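Local coordinates for extracellular invertase (PDB 5XH8), which is a family GH32 beta-fructofuranosidase that cleaves sucrose-type fructosides and, with high transfructosylation activity, probably builds fructooligosaccharides such as 1-kestose, at residues I39-H45 and S344-L348; F98-I103 and R170-V174; P111-S117 and E134-V140; Q153-I157 and F216-E220; V194-G198 and N246-V252. One frame throughout, in Å; residues are numbered along the deposited sequence.

Contact 1 (I39-H45 and S344-L348); sequences IGDPCLH and SYVWL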
# COMPACT_ATOMS: atom_id res chain seq x y z
N ILE A 39 9.04 -4.14 27.38
CA ILE A 39 9.69 -4.80 26.29
C ILE A 39 8.73 -5.80 25.68
O ILE A 39 8.04 -6.57 26.40
CB ILE A 39 11.05 -5.43 26.69
CG1 ILE A 39 11.78 -5.94 25.43
CG2 ILE A 39 10.88 -6.54 27.75
CD1 ILE A 39 13.20 -6.43 25.66
N GLY A 40 8.71 -5.79 24.34
CA GLY A 40 7.94 -6.73 23.54
C GLY A 40 8.89 -7.64 22.76
O GLY A 40 10.00 -7.90 23.20
N ASP A 41 8.44 -8.09 21.59
CA ASP A 41 9.17 -9.07 20.75
C ASP A 41 10.59 -8.57 20.50
O ASP A 41 10.76 -7.40 20.11
CB ASP A 41 8.54 -9.21 19.36
CG ASP A 41 7.11 -9.70 19.37
OD1 ASP A 41 6.44 -9.64 20.42
OD2 ASP A 41 6.63 -10.11 18.27
N PRO A 42 11.60 -9.44 20.68
CA PRO A 42 12.90 -9.06 20.16
C PRO A 42 12.84 -9.09 18.61
O PRO A 42 12.00 -9.78 18.04
CB PRO A 42 13.82 -10.14 20.72
CG PRO A 42 12.94 -11.34 20.81
CD PRO A 42 11.61 -10.81 21.23
N CYS A 43 13.70 -8.31 17.97
CA CYS A 43 13.79 -8.27 16.51
C CYS A 43 15.00 -7.43 16.15
O CYS A 43 15.77 -7.03 17.03
CB CYS A 43 12.50 -7.70 15.87
SG CYS A 43 12.02 -6.07 16.46
N LEU A 44 15.22 -7.23 14.85
CA LEU A 44 16.19 -6.26 14.34
C LEU A 44 17.68 -6.63 14.57
O LEU A 44 18.55 -5.88 14.10
CB LEU A 44 15.86 -4.84 14.89
CG LEU A 44 16.73 -3.62 14.55
CD1 LEU A 44 15.90 -2.38 14.28
CD2 LEU A 44 17.74 -3.33 15.64
N HIS A 45 17.97 -7.79 15.17
CA HIS A 45 19.35 -8.13 15.53
C HIS A 45 20.27 -8.15 14.29
O HIS A 45 19.86 -8.60 13.22
CB HIS A 45 19.49 -9.53 16.14
CG HIS A 45 18.53 -9.88 17.22
ND1 HIS A 45 18.15 -9.00 18.21
CD2 HIS A 45 17.94 -11.06 17.53
CE1 HIS A 45 17.31 -9.59 19.05
NE2 HIS A 45 17.19 -10.86 18.66
N SER A 344 19.71 -17.01 19.63
CA SER A 344 18.29 -16.70 19.79
C SER A 344 17.97 -16.10 21.18
O SER A 344 18.40 -16.64 22.22
CB SER A 344 17.46 -17.96 19.63
OG SER A 344 16.09 -17.65 19.54
N TYR A 345 17.24 -14.98 21.16
CA TYR A 345 16.65 -14.37 22.35
C TYR A 345 15.16 -14.64 22.35
O TYR A 345 14.42 -14.17 21.47
CB TYR A 345 16.87 -12.85 22.38
CG TYR A 345 18.30 -12.42 22.52
CD1 TYR A 345 19.14 -12.35 21.41
CD2 TYR A 345 18.82 -12.06 23.75
CE1 TYR A 345 20.46 -11.96 21.53
CE2 TYR A 345 20.13 -11.65 23.90
CZ TYR A 345 20.96 -11.61 22.79
OH TYR A 345 22.26 -11.22 22.91
N VAL A 346 14.71 -15.37 23.35
CA VAL A 346 13.30 -15.58 23.61
C VAL A 346 12.74 -14.43 24.46
O VAL A 346 13.42 -13.94 25.35
CB VAL A 346 13.11 -16.91 24.38
CG1 VAL A 346 11.64 -17.15 24.75
CG2 VAL A 346 13.64 -18.07 23.54
N TRP A 347 11.51 -14.02 24.19
CA TRP A 347 10.83 -13.00 24.98
C TRP A 347 10.12 -13.67 26.15
O TRP A 347 9.47 -14.69 25.97
CB TRP A 347 9.76 -12.30 24.12
CG TRP A 347 8.92 -11.23 24.75
CD1 TRP A 347 9.33 -10.23 25.56
CD2 TRP A 347 7.51 -11.04 24.56
NE1 TRP A 347 8.28 -9.43 25.89
CE2 TRP A 347 7.14 -9.90 25.29
CE3 TRP A 347 6.52 -11.73 23.84
CZ2 TRP A 347 5.83 -9.43 25.33
CZ3 TRP A 347 5.22 -11.26 23.88
CH2 TRP A 347 4.89 -10.12 24.62
N LEU A 348 10.22 -13.06 27.33
CA LEU A 348 9.40 -13.44 28.48
C LEU A 348 8.49 -12.27 28.80
O LEU A 348 8.90 -11.28 29.42
CB LEU A 348 10.29 -13.78 29.69
CG LEU A 348 9.57 -14.39 30.92
CD1 LEU A 348 9.05 -15.77 30.56
CD2 LEU A 348 10.49 -14.47 32.15
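Facing each other at Asp41 and Trp347, whose CA atoms are 6.0 Å apart, strands 39-45 and 344-348 run nearly antiparallel (163°), their axes 6.6 Å apart at the closest point. Side chains fill the gap between them. Trp347 does most of this: with CG anti to the backbone N (chi1 179°), the indole reaches over the backbone of 39-41, and one ring face covers Gly40, whose C stands 3.6 Å above the plane. At the rim, Trp347 NE1 donates to Ile39 O over 2.9 Å, in a bent bond that meets the carbonyl from well above its plane. The contact joins the first and last blades where the five-bladed propeller of family GH32 closes its ring; strand 366-385 pairs parallel to 37-47 and antiparallel to 341-348. Asp41 OD1 lies over the same indole face as Gly40 O, 4.0 Å from Trp347 CE3, while Asp41 OD2 is hydrogen-bonded to glycerol O2. Pro42 packs on the backbone side of both aromatic residues, with CD 3.7 Å from Trp347 CB and CG 3.3 Å from Tyr345 O. Further on, His45 NE2 comes to 3.7 Å from Tyr345 CD1, the two rings meeting obliquely at 57°. Neither ring relies on the other for its polar atoms: His45 is held through ND1 by Gly57 N and through NE2 by Ala322 O, and Tyr345 OH bonds to Tyr76 OH.

Contact 2 (F98-I103 and R170-V174); sequences FDGSVI and RDPYV. With GOL (glycerol), chain C.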
# COMPACT_ATOMS: atom_id res chain seq x y z
N PHE A 98 5.68 -2.85 13.70
CA PHE A 98 5.77 -4.25 14.12
C PHE A 98 7.18 -4.78 13.83
O PHE A 98 8.09 -4.03 13.44
CB PHE A 98 4.65 -5.07 13.44
CG PHE A 98 3.28 -5.00 14.12
CD1 PHE A 98 2.99 -4.12 15.19
CD2 PHE A 98 2.25 -5.80 13.63
CE1 PHE A 98 1.71 -4.08 15.74
CE2 PHE A 98 0.98 -5.75 14.19
CZ PHE A 98 0.71 -4.91 15.25
N ASP A 99 7.40 -6.07 14.04
CA ASP A 99 8.73 -6.65 13.98
C ASP A 99 9.35 -6.52 12.59
O ASP A 99 8.65 -6.51 11.59
CB ASP A 99 8.68 -8.16 14.32
CG ASP A 99 8.30 -8.45 15.77
OD1 ASP A 99 8.52 -7.57 16.63
OD2 ASP A 99 7.80 -9.57 16.04
N GLY A 100 10.67 -6.47 12.56
CA GLY A 100 11.43 -6.54 11.33
C GLY A 100 12.78 -7.19 11.58
O GLY A 100 13.17 -7.44 12.75
N SER A 101 13.50 -7.42 10.48
CA SER A 101 14.83 -7.97 10.53
C SER A 101 15.75 -7.19 9.60
O SER A 101 15.29 -6.43 8.72
CB SER A 101 14.82 -9.46 10.19
OG SER A 101 14.19 -9.70 8.95
N VAL A 102 17.06 -7.39 9.80
CA VAL A 102 18.08 -6.57 9.17
C VAL A 102 18.98 -7.37 8.23
O VAL A 102 19.56 -8.40 8.61
CB VAL A 102 18.93 -5.84 10.22
CG1 VAL A 102 20.15 -5.14 9.60
CG2 VAL A 102 18.03 -4.85 10.98
N ILE A 103 19.09 -6.85 7.01
CA ILE A 103 20.16 -7.22 6.06
C ILE A 103 21.38 -6.37 6.44
O ILE A 103 21.35 -5.17 6.25
CB ILE A 103 19.75 -6.96 4.58
CG1 ILE A 103 18.50 -7.78 4.24
CG2 ILE A 103 20.92 -7.27 3.63
CD1 ILE A 103 17.87 -7.43 2.91
N ARG A 170 2.99 -10.68 8.75
CA ARG A 170 3.95 -9.82 9.44
C ARG A 170 5.22 -10.53 9.85
O ARG A 170 5.36 -11.74 9.62
CB ARG A 170 3.27 -9.19 10.66
CG ARG A 170 2.64 -10.17 11.63
CD ARG A 170 2.23 -9.47 12.94
NE ARG A 170 1.55 -10.40 13.84
CZ ARG A 170 0.24 -10.70 13.84
NH1 ARG A 170 -0.62 -10.08 13.01
NH2 ARG A 170 -0.23 -11.61 14.70
N ASP A 171 6.13 -9.76 10.44
CA ASP A 171 7.37 -10.25 11.06
C ASP A 171 8.34 -10.80 10.00
O ASP A 171 8.84 -11.92 10.13
CB ASP A 171 7.10 -11.32 12.13
CG ASP A 171 6.05 -10.94 13.14
OD1 ASP A 171 5.84 -9.73 13.38
OD2 ASP A 171 5.42 -11.89 13.69
N PRO A 172 8.63 -10.01 8.98
CA PRO A 172 9.52 -10.52 7.93
C PRO A 172 10.89 -10.88 8.51
O PRO A 172 11.46 -10.10 9.31
CB PRO A 172 9.61 -9.35 6.95
CG PRO A 172 9.31 -8.13 7.78
CD PRO A 172 8.26 -8.60 8.72
N TYR A 173 11.37 -12.06 8.12
CA TYR A 173 12.66 -12.60 8.56
C TYR A 173 13.55 -12.85 7.35
O TYR A 173 13.32 -13.80 6.57
CB TYR A 173 12.46 -13.87 9.38
CG TYR A 173 13.70 -14.27 10.13
CD1 TYR A 173 13.95 -13.77 11.43
CD2 TYR A 173 14.66 -15.09 9.56
CE1 TYR A 173 15.11 -14.10 12.12
CE2 TYR A 173 15.84 -15.42 10.23
CZ TYR A 173 16.06 -14.93 11.52
OH TYR A 173 17.24 -15.25 12.20
N VAL A 174 14.55 -11.99 7.20
CA VAL A 174 15.53 -12.10 6.12
C VAL A 174 16.61 -13.14 6.47
O VAL A 174 17.09 -13.25 7.63
CB VAL A 174 16.18 -10.75 5.76
CG1 VAL A 174 15.15 -9.73 5.40
CG2 VAL A 174 17.08 -10.23 6.87
C1 GOL C . 5.01 -7.38 16.50
O1 GOL C . 5.20 -7.72 15.13
C2 GOL C . 3.91 -8.30 16.94
O2 GOL C . 4.44 -9.53 17.47
C3 GOL C . 3.01 -7.64 17.95
O3 GOL C . 1.74 -8.21 17.65
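Asp99 and Asp171 sit abreast, CA atoms 4.8 Å apart, on strands 98-103 and 170-174, which run almost parallel (8°) with axes 5.1 Å apart. Each is an outermost strand of its own four-stranded antiparallel sheet, so the contact joins two successive blades of the propeller along their innermost strands. Arg170, Asp171 and Pro172 form the RDP motif of GH32 enzymes, which in relatives lines the substrate pocket; here a glycerol is bound to its aspartate and also to Asp41. Glycerol O1 is gripped from both strands, accepting a nearly straight bond from Asp99 N (3.0 Å) and donating to Asp171 OD1 (2.7 Å). The carboxylates of Asp99 and Asp171 cross with planes 41° apart, and Asp99 OD2 comes to 3.3 Å from Asp171 OD1, two acceptors beside the same hydroxyl. Phe98 lies beside the glycerol, CB against O1 and O3 over one ring face, toward the rim. The extended Arg170 chain passes this ring, CD 3.7 Å from Phe98 CD2, with the guanidinium plane nearly perpendicular to the ring; its tip goes on to salt bridges with Glu134 and Glu248. Further along the strands Ser101 OG joins the two backbones. With chi1 at 54°, it lies between its own N and carbonyl carbon, where it donates to Pro172 O from above the carbonyl plane and accepts from Val174 N (2.9 Å). Beyond it, Val174 CG2 packs crosswise against Ile103 CG1 at 3.9 Å.

Contact 3 (P111-S117 and E134-V140); sequences PTLLYTS and ETQSLAV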
# COMPACT_ATOMS: atom_id res chain seq x y z
N PRO A 111 23.11 -1.22 7.25
CA PRO A 111 22.12 -2.12 7.82
C PRO A 111 20.73 -1.70 7.32
O PRO A 111 20.37 -0.51 7.38
CB PRO A 111 22.25 -1.90 9.34
CG PRO A 111 23.61 -1.29 9.53
CD PRO A 111 23.87 -0.50 8.29
N THR A 112 20.03 -2.65 6.73
CA THR A 112 18.79 -2.37 6.02
C THR A 112 17.68 -3.17 6.71
O THR A 112 17.69 -4.38 6.70
CB THR A 112 18.93 -2.70 4.53
OG1 THR A 112 19.92 -1.82 3.94
CG2 THR A 112 17.61 -2.51 3.80
N LEU A 113 16.74 -2.46 7.32
CA LEU A 113 15.62 -3.07 8.06
C LEU A 113 14.43 -3.27 7.14
O LEU A 113 13.96 -2.30 6.52
CB LEU A 113 15.20 -2.15 9.21
CG LEU A 113 13.95 -2.53 10.00
CD1 LEU A 113 14.16 -3.80 10.78
CD2 LEU A 113 13.55 -1.39 10.92
N LEU A 114 13.95 -4.51 7.06
CA LEU A 114 12.66 -4.82 6.48
C LEU A 114 11.71 -5.14 7.64
O LEU A 114 11.95 -6.07 8.40
CB LEU A 114 12.77 -6.01 5.52
CG LEU A 114 11.49 -6.45 4.79
CD1 LEU A 114 10.96 -5.37 3.88
CD2 LEU A 114 11.74 -7.72 4.00
N TYR A 115 10.61 -4.39 7.75
CA TYR A 115 9.73 -4.49 8.91
C TYR A 115 8.27 -4.33 8.55
O TYR A 115 7.92 -3.79 7.47
CB TYR A 115 10.12 -3.43 9.95
CG TYR A 115 9.72 -1.99 9.62
CD1 TYR A 115 10.48 -1.21 8.75
CD2 TYR A 115 8.58 -1.43 10.18
CE1 TYR A 115 10.11 0.09 8.45
CE2 TYR A 115 8.19 -0.13 9.86
CZ TYR A 115 8.96 0.63 9.00
OH TYR A 115 8.60 1.92 8.72
N THR A 116 7.42 -4.77 9.46
CA THR A 116 5.98 -4.64 9.24
C THR A 116 5.51 -3.26 9.68
O THR A 116 5.52 -2.93 10.87
CB THR A 116 5.16 -5.74 9.93
OG1 THR A 116 5.55 -7.02 9.41
CG2 THR A 116 3.67 -5.54 9.64
N SER A 117 5.07 -2.49 8.69
CA SER A 117 4.51 -1.16 8.84
C SER A 117 2.97 -1.29 8.95
O SER A 117 2.35 -1.87 8.07
CB SER A 117 4.94 -0.29 7.66
OG SER A 117 4.90 -0.98 6.42
N GLU A 134 -1.22 -4.55 7.34
CA GLU A 134 0.18 -4.88 7.48
C GLU A 134 0.88 -4.88 6.10
O GLU A 134 0.52 -5.64 5.19
CB GLU A 134 0.33 -6.24 8.15
CG GLU A 134 -0.32 -6.34 9.54
CD GLU A 134 -0.40 -7.76 10.03
OE1 GLU A 134 -0.88 -8.62 9.25
OE2 GLU A 134 0.03 -8.02 11.19
N THR A 135 1.86 -3.99 5.96
CA THR A 135 2.72 -3.94 4.78
C THR A 135 4.15 -4.13 5.26
O THR A 135 4.43 -4.10 6.47
CB THR A 135 2.57 -2.62 4.02
OG1 THR A 135 2.90 -1.52 4.88
CG2 THR A 135 1.13 -2.42 3.54
N GLN A 136 5.06 -4.38 4.33
CA GLN A 136 6.47 -4.52 4.69
C GLN A 136 7.25 -3.39 4.02
O GLN A 136 7.17 -3.22 2.79
CB GLN A 136 7.03 -5.90 4.32
CG GLN A 136 6.02 -7.05 4.39
CD GLN A 136 5.41 -7.22 5.76
OE1 GLN A 136 6.06 -7.01 6.79
NE2 GLN A 136 4.14 -7.62 5.79
N SER A 137 7.99 -2.63 4.85
CA SER A 137 8.68 -1.41 4.44
C SER A 137 10.14 -1.50 4.77
O SER A 137 10.56 -2.34 5.59
CB SER A 137 8.05 -0.19 5.13
OG SER A 137 6.74 0.03 4.64
N LEU A 138 10.92 -0.62 4.14
CA LEU A 138 12.37 -0.54 4.34
C LEU A 138 12.80 0.71 5.08
O LEU A 138 12.23 1.80 4.90
CB LEU A 138 13.13 -0.55 3.00
CG LEU A 138 13.06 -1.83 2.16
CD1 LEU A 138 13.82 -1.58 0.86
CD2 LEU A 138 13.64 -3.03 2.89
N ALA A 139 13.81 0.53 5.93
CA ALA A 139 14.54 1.60 6.55
C ALA A 139 16.03 1.23 6.57
O ALA A 139 16.41 0.05 6.51
CB ALA A 139 14.05 1.87 7.96
N VAL A 140 16.85 2.26 6.64
CA VAL A 140 18.30 2.11 6.62
C VAL A 140 18.92 2.93 7.73
O VAL A 140 18.51 4.06 7.96
CB VAL A 140 18.86 2.62 5.27
CG1 VAL A 140 20.36 2.65 5.31
CG2 VAL A 140 18.39 1.69 4.16
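Thr116 and Gln136 lie side by side, pointing the same way off the sheet, and Thr116 OG1 donates to Gln136 OE1 (2.7 Å) in the amide plane, on a lone pair. A bend at chi2 (-59°) curls the Gln136 chain back to this hydroxyl. Thr116 OG1 also accepts from Asp171 N, and Gln136 NE2 is taken by Phe169 O, so the pair points at the next blade. On the same face Leu114 CD1 meets Leu138 CD2 obliquely at 3.7 Å, and Thr116 CG2 rests on Glu134 CB. The strands, 112-117 and 134-140, are the two middle ones of a four-stranded antiparallel propeller blade. Hydrogen-bonded pairs Leu113-Ala139, Tyr115-Ser137 and Ser117-Thr135 alternate with non-hydrogen-bonded ones. The side chains of the hydrogen-bonded pairs turn to the other face. There the Tyr115 ring, set between its own N and carbonyl carbon (chi1 75°), leans across the neighbouring strand, CD1 3.4 Å from Ser137 O and CE1 3.9 Å from Ser137 CB; its OH reaches Asp93. Ser117 OG stands between two hydroxyls, hydrogen-bonded to Thr135 OG1 at 2.6 Å and to Ser137 OG at 2.8 Å.

Contact 4 (Q153-I157 and F216-E220); sequences QGPVI and FQYWE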
# COMPACT_ATOMS: atom_id res chain seq x y z
N GLN A 153 9.37 6.26 0.52
CA GLN A 153 8.62 5.59 -0.51
C GLN A 153 7.66 4.62 0.18
O GLN A 153 7.75 4.39 1.38
CB GLN A 153 9.54 4.84 -1.46
CG GLN A 153 10.36 3.76 -0.76
CD GLN A 153 10.76 2.67 -1.70
OE1 GLN A 153 11.68 2.84 -2.46
NE2 GLN A 153 10.03 1.57 -1.69
N GLY A 154 6.76 4.06 -0.62
CA GLY A 154 5.80 3.10 -0.13
C GLY A 154 6.42 1.77 0.26
O GLY A 154 7.62 1.55 0.05
N PRO A 155 5.60 0.87 0.85
CA PRO A 155 6.06 -0.46 1.20
C PRO A 155 6.61 -1.23 -0.03
O PRO A 155 6.10 -1.08 -1.15
CB PRO A 155 4.82 -1.15 1.74
CG PRO A 155 3.65 -0.36 1.22
CD PRO A 155 4.15 1.05 1.08
N VAL A 156 7.63 -2.03 0.21
CA VAL A 156 8.20 -2.89 -0.84
C VAL A 156 7.38 -4.17 -1.01
O VAL A 156 7.42 -4.80 -2.08
CB VAL A 156 9.70 -3.18 -0.60
CG1 VAL A 156 10.49 -1.88 -0.64
CG2 VAL A 156 9.96 -3.90 0.70
N ILE A 157 6.62 -4.53 0.02
CA ILE A 157 5.63 -5.61 -0.08
C ILE A 157 4.30 -5.06 0.44
O ILE A 157 4.07 -5.10 1.66
CB ILE A 157 6.06 -6.90 0.66
CG1 ILE A 157 7.41 -7.40 0.15
CG2 ILE A 157 4.99 -7.97 0.52
CD1 ILE A 157 8.00 -8.56 0.93
N PHE A 216 16.58 -4.56 -3.28
CA PHE A 216 15.63 -4.98 -2.25
C PHE A 216 14.24 -4.38 -2.42
O PHE A 216 13.43 -4.34 -1.47
CB PHE A 216 16.21 -4.70 -0.87
CG PHE A 216 17.59 -5.26 -0.67
CD1 PHE A 216 17.78 -6.62 -0.62
CD2 PHE A 216 18.70 -4.42 -0.58
CE1 PHE A 216 19.05 -7.15 -0.45
CE2 PHE A 216 19.98 -4.94 -0.41
CZ PHE A 216 20.15 -6.31 -0.35
N GLN A 217 13.96 -3.93 -3.63
CA GLN A 217 12.72 -3.22 -3.96
C GLN A 217 11.57 -4.19 -4.14
O GLN A 217 10.46 -3.97 -3.66
CB GLN A 217 12.96 -2.39 -5.22
CG GLN A 217 11.88 -1.39 -5.57
CD GLN A 217 11.67 -0.35 -4.50
OE1 GLN A 217 12.62 0.21 -3.95
NE2 GLN A 217 10.43 -0.09 -4.18
N TYR A 218 11.86 -5.30 -4.84
CA TYR A 218 10.87 -6.25 -5.24
C TYR A 218 11.21 -7.62 -4.70
O TYR A 218 12.39 -8.03 -4.67
CB TYR A 218 10.72 -6.26 -6.77
CG TYR A 218 10.24 -4.95 -7.33
CD1 TYR A 218 8.92 -4.55 -7.13
CD2 TYR A 218 11.11 -4.09 -8.04
CE1 TYR A 218 8.46 -3.32 -7.62
CE2 TYR A 218 10.64 -2.86 -8.54
CZ TYR A 218 9.31 -2.49 -8.32
OH TYR A 218 8.79 -1.30 -8.78
N TRP A 219 10.16 -8.31 -4.27
CA TRP A 219 10.28 -9.60 -3.60
C TRP A 219 9.37 -10.60 -4.29
O TRP A 219 8.14 -10.49 -4.26
CB TRP A 219 9.96 -9.44 -2.09
CG TRP A 219 11.00 -8.61 -1.44
CD1 TRP A 219 11.05 -7.25 -1.41
CD2 TRP A 219 12.19 -9.08 -0.80
NE1 TRP A 219 12.20 -6.84 -0.78
CE2 TRP A 219 12.91 -7.94 -0.39
CE3 TRP A 219 12.73 -10.35 -0.55
CZ2 TRP A 219 14.13 -8.03 0.27
CZ3 TRP A 219 13.94 -10.44 0.11
CH2 TRP A 219 14.63 -9.30 0.51
N GLU A 220 10.00 -11.59 -4.92
CA GLU A 220 9.29 -12.57 -5.71
C GLU A 220 8.68 -13.60 -4.78
O GLU A 220 9.37 -14.18 -3.95
CB GLU A 220 10.25 -13.23 -6.69
CG GLU A 220 9.61 -14.29 -7.56
CD GLU A 220 10.59 -14.90 -8.56
OE1 GLU A 220 11.82 -14.73 -8.44
OE2 GLU A 220 10.11 -15.54 -9.49
O HOH W 1 7.64 -6.90 -3.85
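Val156 and Ile157 pack together against the indole of Trp219. In Ile157, CG1 lies anti to the carbonyl carbon (chi1 -57°) and the chain then runs straight on through chi2 (173°), which carries CD1 to 3.7 Å from Trp219 CB, with the two side chains crossing at about a right angle. Val156 instead uses its two branches separately: CG2, 4.0 Å from Trp219 NE1, touches the pyrrole part of the indole, whereas CG1 turns to the backbone of Phe216 and Gln217. Its CB also presses on Gln217 O at 3.3 Å. The rotation of the indole is fixed within its own segment. Trp219 NE1 donates to Phe216 O over 2.9 Å, a bent bond (142°) arriving high above the carbonyl plane, which closes the turn 216-219. A water bridges the backbones, giving a proton to Val156 O (2.8 Å) and accepting one from Trp219 N (2.9 Å). Arg131 of the second subunit hydrogen-bonds both Val156 O and Gln217 O, so the dimer interface clasps the two segments from outside. The segment 153-157 belongs to the connection leading from one propeller blade to the next, laid against the start of the outermost strand of that next blade, and where it meets strand 134-140 Val156 and Ile157 both face Gln136 in a classic beta bulge.

Contact 5 (V194-G198 and N246-V252); sequences VISGG and NFETGNV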
# COMPACT_ATOMS: atom_id res chain seq x y z
N VAL A 194 10.97 -14.82 4.91
CA VAL A 194 9.69 -15.41 5.32
C VAL A 194 8.83 -14.38 6.03
O VAL A 194 9.34 -13.55 6.80
CB VAL A 194 9.76 -16.71 6.17
CG1 VAL A 194 10.20 -17.88 5.29
CG2 VAL A 194 10.65 -16.56 7.40
N ILE A 195 7.53 -14.44 5.76
CA ILE A 195 6.54 -13.62 6.44
C ILE A 195 5.60 -14.61 7.12
O ILE A 195 5.24 -15.62 6.51
CB ILE A 195 5.80 -12.69 5.45
CG1 ILE A 195 6.82 -11.72 4.79
CG2 ILE A 195 4.70 -11.92 6.19
CD1 ILE A 195 6.24 -10.77 3.75
N SER A 196 5.23 -14.34 8.37
CA SER A 196 4.47 -15.31 9.17
C SER A 196 3.01 -14.94 9.28
O SER A 196 2.65 -13.77 9.46
CB SER A 196 5.06 -15.45 10.58
OG SER A 196 6.41 -15.88 10.52
N GLY A 197 2.16 -15.95 9.19
CA GLY A 197 0.74 -15.76 9.54
C GLY A 197 -0.04 -17.02 9.24
O GLY A 197 0.21 -18.08 9.84
N GLY A 198 -0.98 -16.90 8.31
CA GLY A 198 -1.83 -18.01 7.90
C GLY A 198 -2.95 -17.53 7.01
O GLY A 198 -2.99 -16.35 6.62
N ASN A 246 -2.40 -19.55 13.94
CA ASN A 246 -1.60 -18.54 13.25
C ASN A 246 -0.15 -18.70 13.66
O ASN A 246 0.11 -18.99 14.81
CB ASN A 246 -2.11 -17.13 13.62
CG ASN A 246 -1.46 -16.05 12.80
OD1 ASN A 246 -1.62 -15.99 11.58
ND2 ASN A 246 -0.73 -15.17 13.47
N PHE A 247 0.79 -18.55 12.72
CA PHE A 247 2.21 -18.52 13.03
C PHE A 247 2.70 -17.06 13.16
O PHE A 247 2.27 -16.19 12.40
CB PHE A 247 3.06 -19.17 11.94
CG PHE A 247 2.95 -20.68 11.82
CD1 PHE A 247 2.43 -21.49 12.84
CD2 PHE A 247 3.41 -21.30 10.66
CE1 PHE A 247 2.34 -22.87 12.68
CE2 PHE A 247 3.33 -22.69 10.51
CZ PHE A 247 2.81 -23.46 11.53
N GLU A 248 3.63 -16.84 14.09
CA GLU A 248 4.26 -15.54 14.37
C GLU A 248 5.78 -15.73 14.45
O GLU A 248 6.27 -16.84 14.71
CB GLU A 248 3.73 -14.99 15.70
CG GLU A 248 2.21 -14.75 15.72
CD GLU A 248 1.79 -13.79 16.81
OE1 GLU A 248 1.67 -14.25 17.97
OE2 GLU A 248 1.66 -12.57 16.50
N THR A 249 6.50 -14.64 14.20
CA THR A 249 7.96 -14.54 14.39
C THR A 249 8.78 -15.72 13.86
O THR A 249 9.73 -16.20 14.51
CB THR A 249 8.32 -14.26 15.87
OG1 THR A 249 8.00 -15.39 16.68
CG2 THR A 249 7.56 -13.04 16.36
N GLY A 250 8.40 -16.18 12.67
CA GLY A 250 9.12 -17.24 11.97
C GLY A 250 10.56 -16.83 11.72
O GLY A 250 10.78 -15.81 11.10
N ASN A 251 11.51 -17.58 12.29
CA ASN A 251 12.92 -17.47 11.93
C ASN A 251 13.29 -18.72 11.11
O ASN A 251 12.80 -19.79 11.42
CB ASN A 251 13.81 -17.52 13.16
CG ASN A 251 13.61 -16.36 14.12
OD1 ASN A 251 12.55 -15.75 14.24
ND2 ASN A 251 14.63 -16.12 14.84
N VAL A 252 14.23 -18.59 10.18
CA VAL A 252 14.75 -19.71 9.38
C VAL A 252 16.27 -19.63 9.39
O VAL A 252 16.87 -18.55 9.22
CB VAL A 252 14.23 -19.67 7.93
CG1 VAL A 252 14.75 -20.85 7.12
CG2 VAL A 252 12.71 -19.69 7.91
O HOH W 2 1.83 -13.55 12.30
O HOH W 3 8.47 -14.79 9.58
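Ser196 turns its OG anti to the carbonyl carbon (chi1 -59°), which aims the hydroxyl at Gly250, whose N donates to it over 2.9 Å; with no side chain at Gly250 the serine can come this close. Asn246, its CG anti to the backbone N (chi1 -172°), swings OD1 to 3.0 Å from Gly197 C, alongside the glycine backbone; OD1 itself is hydrogen-bonded to Thr167 OG1. The one direct backbone bond between the segments is here, Phe247 N to Gly197 O at 3.0 Å and nearly straight (170°). Beside it a water joins the two segments: it donates to Ser196 O and to Phe247 O (2.7 Å) and accepts from Asn246 ND2 in a longer bond of 3.2 Å, tying three polar atoms together. The chain then turns a corner at Thr249, whose backbone, with phi and psi both positive, takes 250-252 away from the direction of 247-248. At the far end the apolar branches close the contact, Val194 CG2 meeting Val252 CG2 at 3.8 Å, the two side chains crossing at about a right angle. Strand 191-199 lies second in its propeller blade, between 166-176 and 203-211, while 247-248 and 250-255 both pair with 265-274 of the following blade; Phe247 lies across the junction, touching Pro204 on one strand and Ile270 and Thr272 on the other.

Contacts 3, 2 and 5 follow one another round the propeller: contact 3 lies within the second blade, contact 2 (centres 7 Å apart) joins the second to the third, and contact 5 (10 Å from contact 2) joins the third to the fourth. Contact 1 joins the first and last blades and closes the long loop that holds all the others. Glycerol marks the probable substrate pocket, bound by Asp41 of contact 1 and by Asp99 and Asp171 of contact 2. Arg170, beside it, joins contacts 3 and 5 by salt bridges to Glu134 (NH1 to OE2, 2.8 Å) and Glu248 (NH2 to OE2, 2.8 Å). Contact 4 lies on the periphery, its centre about 25 Å from that of contact 1, by the second subunit.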